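Side-chain contacts in glycosyl hydrolase (Streptomyces cattleya, PDB 7LR8), which probably hydrolyses the beta-1,4 bond between mannose and N-acetylglucosamine during N-glycan breakdown, as a glycoside hydrolase of family GH5: residues A108-W113 against P122-G127; R133-A138 against L146-G151; V362-G367 against R373-P378. The protein carries 1 engineered substitution. All blocks are in the same frame, centred on the assembly; numbering follows the deposited sequence.

In the fold
The three contacts follow one another along the chain. Contacts 1 and 2 share helix 122-139, and their centres are about 20 Å apart. Contact 1 sets a loop near the subunit interface against the start of this helix. Contact 2 lays a later part of the helix on strand 145-152 of the eight-stranded barrel. Contact 3 is about 32 Å from contact 2, centre to centre, on the opposite side of the chain's centre. It starts at the end of strand 358-362 of a three-stranded parallel sheet, where that C-terminal part meets helix 240-253 of the barrel. One helix ties the barrel wall to an interface loop, while contact 3 belongs to the seam with the C-terminal part.

Contact 1: A108-W113 against P122-G127; sequences AWTTTW and PDVVSG. With NAG (2-acetamido-2-deoxy-beta-D-glucopyranose), chain C; AE3 (2-(2-ethoxyethoxy)ethanol), chain F; AE3 (2-(2-ethoxyethoxy)ethanol), chain G.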
loop_
_atom_site.group_PDB
_atom_site.type_symbol
_atom_site.label_atom_id
_atom_site.label_comp_id
_atom_site.label_asym_id
_atom_site.label_seq_id
_atom_site.Cartn_x
_atom_site.Cartn_y
_atom_site.Cartn_z
ATOM N N ALA B 108 1.302 -4.547 2.269
ATOM C CA ALA B 108 2.435 -4.208 3.124
ATOM C C ALA B 108 3.348 -5.404 3.341
ATOM O O ALA B 108 4.551 -5.232 3.567
ATOM C CB ALA B 108 1.930 -3.673 4.465
ATOM N N TRP B 109 2.806 -6.614 3.233
ATOM C CA TRP B 109 3.587 -7.819 3.474
ATOM C C TRP B 109 4.380 -8.257 2.252
ATOM O O TRP B 109 5.002 -9.323 2.291
ATOM C CB TRP B 109 2.677 -8.943 3.964
ATOM C CG TRP B 109 1.411 -9.173 3.172
ATOM C CD1 TRP B 109 0.199 -8.573 3.373
ATOM C CD2 TRP B 109 1.223 -10.120 2.108
ATOM N NE1 TRP B 109 -0.735 -9.085 2.485
ATOM C CE2 TRP B 109 -0.128 -10.027 1.698
ATOM C CE3 TRP B 109 2.063 -11.045 1.468
ATOM C CZ2 TRP B 109 -0.656 -10.810 0.659
ATOM C CZ3 TRP B 109 1.536 -11.836 0.451
ATOM C CH2 TRP B 109 0.187 -11.706 0.050
ATOM N N THR B 110 4.385 -7.458 1.185
ATOM C CA THR B 110 5.245 -7.697 0.034
ATOM C C THR B 110 6.341 -6.651 -0.139
ATOM O O THR B 110 7.134 -6.769 -1.077
ATOM C CB THR B 110 4.422 -7.759 -1.272
ATOM O OG1 THR B 110 3.911 -6.459 -1.604
ATOM C CG2 THR B 110 3.251 -8.729 -1.132
ATOM N N THR B 111 6.407 -5.621 0.711
ATOM C CA THR B 111 7.241 -4.459 0.418
ATOM C C THR B 111 8.138 -4.108 1.605
ATOM O O THR B 111 7.938 -4.586 2.728
ATOM C CB THR B 111 6.365 -3.248 0.017
ATOM O OG1 THR B 111 7.166 -2.253 -0.633
ATOM C CG2 THR B 111 5.699 -2.639 1.230
ATOM N N THR B 112 9.132 -3.244 1.310
ATOM C CA THR B 112 10.189 -2.737 2.199
ATOM C C THR B 112 10.707 -3.796 3.167
ATOM O O THR B 112 11.452 -4.687 2.750
ATOM C CB THR B 112 9.737 -1.475 2.953
ATOM O OG1 THR B 112 8.624 -1.745 3.804
ATOM C CG2 THR B 112 9.326 -0.379 1.959
ATOM N N TRP B 113 10.358 -3.703 4.456
ATOM C CA TRP B 113 10.878 -4.672 5.421
ATOM C C TRP B 113 10.479 -6.103 5.080
ATOM O O TRP B 113 11.149 -7.048 5.521
ATOM C CB TRP B 113 10.387 -4.352 6.831
ATOM C CG TRP B 113 10.768 -3.001 7.328
ATOM C CD1 TRP B 113 9.950 -1.906 7.431
ATOM C CD2 TRP B 113 12.056 -2.588 7.787
ATOM N NE1 TRP B 113 10.657 -0.841 7.945
ATOM C CE2 TRP B 113 11.951 -1.233 8.163
ATOM C CE3 TRP B 113 13.289 -3.235 7.929
ATOM C CZ2 TRP B 113 13.033 -0.517 8.676
ATOM C CZ3 TRP B 113 14.360 -2.520 8.432
ATOM C CH2 TRP B 113 14.222 -1.176 8.798
ATOM N N PRO B 122 8.391 -17.970 -2.155
ATOM C CA PRO B 122 7.486 -19.098 -1.872
ATOM C C PRO B 122 6.256 -18.703 -1.075
ATOM O O PRO B 122 5.165 -19.223 -1.332
ATOM C CB PRO B 122 8.375 -20.077 -1.084
ATOM C CG PRO B 122 9.778 -19.675 -1.404
ATOM C CD PRO B 122 9.751 -18.189 -1.636
ATOM N N ASP B 123 6.401 -17.816 -0.094
ATOM C CA ASP B 123 5.263 -17.488 0.758
ATOM C C ASP B 123 4.315 -16.495 0.086
ATOM O O ASP B 123 3.095 -16.637 0.208
ATOM C CB ASP B 123 5.754 -16.964 2.109
ATOM C CG ASP B 123 6.470 -18.046 2.919
ATOM O OD1 ASP B 123 6.006 -19.209 2.882
ATOM O OD2 ASP B 123 7.492 -17.739 3.574
ATOM N N VAL B 124 4.844 -15.516 -0.653
ATOM C CA VAL B 124 3.967 -14.594 -1.378
ATOM C C VAL B 124 3.179 -15.343 -2.439
ATOM O O VAL B 124 1.975 -15.113 -2.616
ATOM C CB VAL B 124 4.777 -13.449 -2.001
ATOM C CG1 VAL B 124 3.876 -12.624 -2.990
ATOM C CG2 VAL B 124 5.350 -12.569 -0.903
ATOM N N VAL B 125 3.845 -16.251 -3.151
ATOM C CA VAL B 125 3.202 -16.993 -4.229
ATOM C C VAL B 125 2.145 -17.934 -3.671
ATOM O O VAL B 125 1.062 -18.077 -4.241
ATOM C CB VAL B 125 4.254 -17.738 -5.069
ATOM C CG1 VAL B 125 3.584 -18.741 -6.014
ATOM C CG2 VAL B 125 5.064 -16.745 -5.871
ATOM N N SER B 126 2.422 -18.568 -2.532
ATOM C CA SER B 126 1.390 -19.392 -1.921
ATOM C C SER B 126 0.220 -18.522 -1.480
ATOM O O SER B 126 -0.946 -18.927 -1.588
ATOM C CB SER B 126 1.989 -20.179 -0.745
ATOM O OG SER B 126 1.026 -20.441 0.262
ATOM N N GLY B 127 0.517 -17.320 -0.990
ATOM C CA GLY B 127 -0.549 -16.405 -0.612
ATOM C C GLY B 127 -1.400 -15.968 -1.791
ATOM O O GLY B 127 -2.624 -15.864 -1.672
HETATM C C1 NAG C . 12.237 -0.980 15.253
HETATM C C2 NAG C . 11.005 -1.683 14.663
HETATM C C3 NAG C . 9.736 -0.870 14.954
HETATM C C4 NAG C . 9.638 -0.501 16.431
HETATM C C5 NAG C . 10.942 0.185 16.849
HETATM C C6 NAG C . 11.013 0.589 18.302
HETATM C C7 NAG C . 10.890 -2.981 12.561
HETATM C C8 NAG C . 11.162 -2.954 11.084
HETATM N N2 NAG C . 11.183 -1.857 13.227
HETATM O O1 NAG C . 13.370 -1.761 15.061
HETATM O O3 NAG C . 8.573 -1.576 14.525
HETATM O O4 NAG C . 8.498 0.335 16.636
HETATM O O5 NAG C . 12.026 -0.725 16.628
HETATM O O6 NAG C . 12.225 1.278 18.596
HETATM O O7 NAG C . 10.416 -3.970 13.117
HETATM C C1 AE3 F . 7.292 -25.583 -5.267
HETATM C C2 AE3 F . 8.476 -24.724 -4.830
HETATM O O2 AE3 F . 8.028 -23.676 -4.021
HETATM C C3 AE3 F . 8.644 -22.455 -4.308
HETATM C C4 AE3 F . 7.615 -21.513 -4.928
HETATM O O3 AE3 F . 8.254 -20.602 -5.777
HETATM C C5 AE3 F . 7.402 -19.639 -6.331
HETATM C C6 AE3 F . 7.040 -20.024 -7.765
HETATM O O4 AE3 F . 5.900 -20.839 -7.763
HETATM C C1 AE3 G . 12.073 -11.540 7.643
HETATM C C2 AE3 G . 10.997 -10.646 8.258
HETATM O O2 AE3 G . 11.567 -9.399 8.526
HETATM C C3 AE3 G . 10.660 -8.346 8.686
HETATM C C4 AE3 G . 11.440 -7.152 9.221
HETATM O O3 AE3 G . 11.527 -7.240 10.609
HETATM C C5 AE3 G . 12.641 -6.585 11.151
HETATM C C6 AE3 G . 12.459 -6.415 12.660
HETATM O O4 AE3 G . 12.805 -7.595 13.339
#
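Thr110 and Val124 are the pair whose CA atoms lie nearest, 7.2 Å apart, as the 3-10 turn at 108-110 comes up to the first turns of helix 122-139. Trp109 comes in by an edge. Its CZ3 lies 4.1 Å from Val124 CA, near the ring plane, and also touches Val124 CG2. Thr110 CG2 lies 3.7 Å above one face of the indole of Trp109, toward its rim, and reaches Val124 CG1 more loosely at 4.4 Å. Gly127 gives the ring its space, since a CB there would come close to Trp109 CH2. The indole NE1 of Trp109 donates a hydrogen bond to Gln63 O. In the (beta/alpha)8 barrel this loop comes before the helix that leads into strand 145-152, and it reaches the second subunit. There Trp113 lays one face on the acetyl methyl of the N-acetylglucosamine, whose C8 is 3.4 Å above the ring centre; His99 of the second subunit hydrogen-bonds the same sugar. A serine in place of Trp113 would probably leave that methyl without its aromatic platform and Gln156 of the second subunit without the indole N-H. Val125 and Pro122 line a separate site holding 2-(2-ethoxyethoxy)ethanol beside Arg179.

Contact 2: R133-A138 against L146-G151; sequences RTLAAA and LGMTVG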
loop_
_atom_site.group_PDB
_atom_site.type_symbol
_atom_site.label_atom_id
_atom_site.label_comp_id
_atom_site.label_asym_id
_atom_site.label_seq_id
_atom_site.Cartn_x
_atom_site.Cartn_y
_atom_site.Cartn_z
ATOM N N ARG B 133 -7.698 -18.791 -5.621
ATOM C CA ARG B 133 -8.569 -19.933 -5.391
ATOM C C ARG B 133 -9.796 -19.538 -4.579
ATOM O O ARG B 133 -10.911 -19.998 -4.860
ATOM C CB ARG B 133 -7.787 -21.034 -4.666
ATOM C CG ARG B 133 -8.488 -22.396 -4.681
ATOM C CD ARG B 133 -8.008 -23.300 -3.546
ATOM N NE ARG B 133 -8.253 -22.686 -2.248
ATOM C CZ ARG B 133 -9.424 -22.697 -1.621
ATOM N NH1 ARG B 133 -10.471 -23.323 -2.157
ATOM N NH2 ARG B 133 -9.544 -22.077 -0.454
ATOM N N THR B 134 -9.596 -18.710 -3.550
ATOM C CA THR B 134 -10.692 -18.292 -2.678
ATOM C C THR B 134 -11.728 -17.475 -3.448
ATOM O O THR B 134 -12.938 -17.705 -3.315
ATOM C CB THR B 134 -10.138 -17.488 -1.495
ATOM O OG1 THR B 134 -9.373 -18.358 -0.645
ATOM C CG2 THR B 134 -11.260 -16.901 -0.648
ATOM N N LEU B 135 -11.272 -16.511 -4.255
ATOM C CA LEU B 135 -12.213 -15.722 -5.052
ATOM C C LEU B 135 -12.992 -16.613 -6.004
ATOM O O LEU B 135 -14.226 -16.534 -6.079
ATOM C CB LEU B 135 -11.482 -14.630 -5.840
ATOM C CG LEU B 135 -10.789 -13.545 -5.013
ATOM C CD1 LEU B 135 -10.459 -12.347 -5.894
ATOM C CD2 LEU B 135 -11.648 -13.125 -3.830
ATOM N N ALA B 136 -12.279 -17.473 -6.740
ATOM C CA ALA B 136 -12.931 -18.341 -7.713
ATOM C C ALA B 136 -13.933 -19.273 -7.047
ATOM O O ALA B 136 -15.041 -19.457 -7.560
ATOM C CB ALA B 136 -11.884 -19.141 -8.490
ATOM N N ALA B 137 -13.566 -19.881 -5.908
ATOM C CA ALA B 137 -14.487 -20.797 -5.243
ATOM C C ALA B 137 -15.735 -20.070 -4.755
ATOM O O ALA B 137 -16.844 -20.626 -4.783
ATOM C CB ALA B 137 -13.775 -21.503 -4.075
ATOM N N ALA B 138 -15.572 -18.832 -4.279
ATOM C CA ALA B 138 -16.699 -18.079 -3.747
ATOM C C ALA B 138 -17.677 -17.665 -4.833
ATOM O O ALA B 138 -18.851 -17.411 -4.533
ATOM C CB ALA B 138 -16.194 -16.824 -3.030
ATOM N N LEU B 146 -17.819 -15.676 -15.207
ATOM C CA LEU B 146 -17.076 -16.176 -16.357
ATOM C C LEU B 146 -15.832 -16.928 -15.919
ATOM O O LEU B 146 -15.533 -18.005 -16.442
ATOM C CB LEU B 146 -16.678 -15.018 -17.277
ATOM C CG LEU B 146 -17.763 -14.281 -18.050
ATOM C CD1 LEU B 146 -17.179 -13.007 -18.661
ATOM C CD2 LEU B 146 -18.331 -15.192 -19.118
ATOM N N GLY B 147 -15.085 -16.362 -14.981
ATOM C CA GLY B 147 -13.833 -16.936 -14.542
ATOM C C GLY B 147 -12.922 -15.821 -14.071
ATOM O O GLY B 147 -13.349 -14.680 -13.913
ATOM N N MET B 148 -11.658 -16.179 -13.867
ATOM C CA MET B 148 -10.649 -15.266 -13.344
ATOM C C MET B 148 -9.656 -14.859 -14.422
ATOM O O MET B 148 -9.276 -15.673 -15.268
ATOM C CB MET B 148 -9.850 -15.911 -12.202
ATOM C CG MET B 148 -10.651 -16.470 -11.058
ATOM S SD MET B 148 -11.489 -15.197 -10.122
ATOM C CE MET B 148 -10.139 -14.186 -9.547
ATOM N N THR B 149 -9.208 -13.604 -14.357
ATOM C CA THR B 149 -7.961 -13.175 -14.974
ATOM C C THR B 149 -6.951 -13.004 -13.848
ATOM O O THR B 149 -7.286 -12.434 -12.808
ATOM C CB THR B 149 -8.158 -11.864 -15.746
ATOM O OG1 THR B 149 -9.088 -12.079 -16.819
ATOM C CG2 THR B 149 -6.841 -11.366 -16.333
ATOM N N VAL B 150 -5.735 -13.534 -14.030
ATOM C CA VAL B 150 -4.787 -13.591 -12.911
ATOM C C VAL B 150 -4.600 -12.210 -12.283
ATOM O O VAL B 150 -4.698 -12.053 -11.058
ATOM C CB VAL B 150 -3.449 -14.202 -13.364
ATOM C CG1 VAL B 150 -2.372 -13.973 -12.291
ATOM C CG2 VAL B 150 -3.629 -15.690 -13.645
ATOM N N GLY B 151 -4.365 -11.190 -13.110
ATOM C CA GLY B 151 -4.269 -9.820 -12.607
ATOM C C GLY B 151 -4.041 -8.863 -13.762
ATOM O O GLY B 151 -3.521 -9.234 -14.818
#
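Met148 reaches from its strand to the helix at Leu135 and Ala136, and its side chain carries the whole contact between the two segments. Its CG lies beside the backbone N (chi1 -54°), and further bends at chi2 and chi3 turn the thioether toward the helix. This puts CG 3.9 Å from Ala136 CB. The methyl CE goes to the neighbouring residue, 4.0 Å from Leu135 CB and 4.1 Å from Leu135 CD1. The side chains of Leu135 and Met148 cross at about a right angle. The small Ala136 is consistent with the close approach, its CA 6.8 Å from that of Met148. All three residues are buried. Val93 and Cys184 also touch Met148, and Val74 and Leu77 of helix 71-86 pack on Leu135. The other flank of the helix is looser. Arg133, Thr134, Ala137 and Ala138 are partly exposed and do not touch the strand segment. Arg133 makes a salt bridge with Glu130, one turn back. Past a corner at Val150 the chain reaches Asn152 of the glycan pocket, and the engineered Ala153 follows. Strand 90-94, helix 122-139 and strand 145-152 form a beta-alpha-beta crossover of the (beta/alpha)8 barrel, and this is its helix-on-strand packing.

Contact 3: V362-G367 against R373-P378; sequences VDVGPG and RSVCAP
Val364 is the main bump, and the 3-10 turn 373-376 supplies the hollow. Val364 CG1 enters between the backbone of Arg373 and the thiol of Cys376, 3.7 Å from Arg373 CA and 3.9 Å from Cys376 SG. The same methyl meets Val375 CG2 loosely, at 4.3 Å. CG1 takes this place because it stands beside the backbone N, anti to the carbonyl carbon (chi1 -60°). Cys376 is a bump in turn. Its SG rests against a pair of valine methyls, Val362 CG1 at 3.8 Å and Val364 CG1. Val375, partly exposed, adds its CG2, 3.6 Å from Asp363 O. At Val364 the chain bends in an Asx turn: Gly365 N gives a nearly straight hydrogen bond of 3.1 Å to Asp363 OD1. Leu252 of helix 240-253 and Val382 of helix 381-391 pack on Val362 and Cys376, so the core is shared with the barrel. Arg373 offers Val364 its CA and CB, while its guanidinium end leads away to the carbonyls of Gln369, His207 and Phe209. No hydrogen bond joins the segments, so their fit probably rests mainly on apolar packing, with a Val364-Ala372 backbone hydrogen bond next door and the arginine's N-H groups hydrogen-bonded to one side.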
loop_
_atom_site.group_PDB
_atom_site.type_symbol
_atom_site.label_atom_id
_atom_site.label_comp_id
_atom_site.label_asym_id
_atom_site.label_seq_id
_atom_site.Cartn_x
_atom_site.Cartn_y
_atom_site.Cartn_z
ATOM N N VAL B 362 5.972 -13.221 -39.142
ATOM C CA VAL B 362 6.472 -12.562 -37.940
ATOM C C VAL B 362 7.709 -13.311 -37.468
ATOM O O VAL B 362 7.621 -14.476 -37.060
ATOM C CB VAL B 362 5.406 -12.510 -36.839
ATOM C CG1 VAL B 362 5.978 -11.902 -35.568
ATOM C CG2 VAL B 362 4.196 -11.724 -37.326
ATOM N N ASP B 363 8.860 -12.641 -37.511
ATOM C CA ASP B 363 10.136 -13.211 -37.090
ATOM C C ASP B 363 10.621 -12.386 -35.906
ATOM O O ASP B 363 11.053 -11.242 -36.081
ATOM C CB ASP B 363 11.148 -13.197 -38.236
ATOM C CG ASP B 363 12.427 -13.964 -37.914
ATOM O OD1 ASP B 363 12.687 -14.269 -36.729
ATOM O OD2 ASP B 363 13.189 -14.252 -38.861
ATOM N N VAL B 364 10.519 -12.953 -34.707
ATOM C CA VAL B 364 10.940 -12.284 -33.485
ATOM C C VAL B 364 12.187 -12.941 -32.894
ATOM O O VAL B 364 12.477 -12.767 -31.710
ATOM C CB VAL B 364 9.801 -12.230 -32.455
ATOM C CG1 VAL B 364 8.602 -11.474 -33.037
ATOM C CG2 VAL B 364 9.386 -13.632 -32.033
ATOM N N GLY B 365 12.923 -13.696 -33.699
ATOM C CA GLY B 365 14.142 -14.320 -33.245
ATOM C C GLY B 365 13.944 -15.761 -32.823
ATOM O O GLY B 365 12.821 -16.279 -32.794
ATOM N N PRO B 366 15.039 -16.429 -32.467
ATOM C CA PRO B 366 14.977 -17.858 -32.150
ATOM C C PRO B 366 14.469 -18.108 -30.739
ATOM O O PRO B 366 14.429 -17.218 -29.889
ATOM C CB PRO B 366 16.436 -18.320 -32.283
ATOM C CG PRO B 366 17.276 -17.053 -32.403
ATOM C CD PRO B 366 16.374 -15.867 -32.204
ATOM N N GLY B 367 14.098 -19.363 -30.497
ATOM C CA GLY B 367 13.614 -19.771 -29.195
ATOM C C GLY B 367 12.170 -19.368 -28.967
ATOM O O GLY B 367 11.445 -18.973 -29.881
ATOM N N ARG B 373 11.207 -9.135 -30.554
ATOM C CA ARG B 373 9.798 -8.846 -30.780
ATOM C C ARG B 373 9.534 -7.378 -31.062
ATOM O O ARG B 373 8.429 -7.045 -31.512
ATOM C CB ARG B 373 8.971 -9.295 -29.576
ATOM C CG ARG B 373 9.161 -8.455 -28.321
ATOM C CD ARG B 373 8.459 -9.109 -27.132
ATOM N NE ARG B 373 9.313 -10.076 -26.452
ATOM C CZ ARG B 373 9.160 -10.435 -25.188
ATOM N NH1 ARG B 373 8.181 -9.913 -24.468
ATOM N NH2 ARG B 373 10.001 -11.308 -24.645
ATOM N N SER B 374 10.511 -6.495 -30.832
ATOM C CA SER B 374 10.283 -5.078 -31.085
ATOM C C SER B 374 9.994 -4.773 -32.554
ATOM O O SER B 374 9.531 -3.667 -32.852
ATOM C CB SER B 374 11.484 -4.253 -30.602
ATOM O OG SER B 374 12.685 -4.671 -31.220
ATOM N N VAL B 375 10.236 -5.714 -33.471
ATOM C CA VAL B 375 9.798 -5.513 -34.849
ATOM C C VAL B 375 8.282 -5.429 -34.926
ATOM O O VAL B 375 7.733 -4.933 -35.918
ATOM C CB VAL B 375 10.327 -6.633 -35.770
ATOM C CG1 VAL B 375 11.854 -6.615 -35.810
ATOM C CG2 VAL B 375 9.786 -8.001 -35.341
ATOM N N CYS B 376 7.590 -5.900 -33.894
ATOM C CA CYS B 376 6.139 -5.847 -33.824
ATOM C C CYS B 376 5.625 -4.542 -33.242
ATOM O O CYS B 376 4.422 -4.273 -33.345
ATOM C CB CYS B 376 5.609 -7.011 -32.983
ATOM S SG CYS B 376 6.009 -8.643 -33.648
ATOM N N ALA B 377 6.500 -3.744 -32.628
ATOM C CA ALA B 377 6.113 -2.513 -31.967
ATOM C C ALA B 377 5.901 -1.406 -32.990
ATOM O O ALA B 377 6.332 -1.526 -34.139
ATOM C CB ALA B 377 7.192 -2.098 -30.969
ATOM N N PRO B 378 5.230 -0.322 -32.603
ATOM C CA PRO B 378 5.146 0.846 -33.491
ATOM C C PRO B 378 6.523 1.246 -34.004
ATOM O O PRO B 378 7.492 1.317 -33.246
ATOM C CB PRO B 378 4.533 1.927 -32.592
ATOM C CG PRO B 378 3.688 1.146 -31.613
ATOM C CD PRO B 378 4.434 -0.141 -31.370
#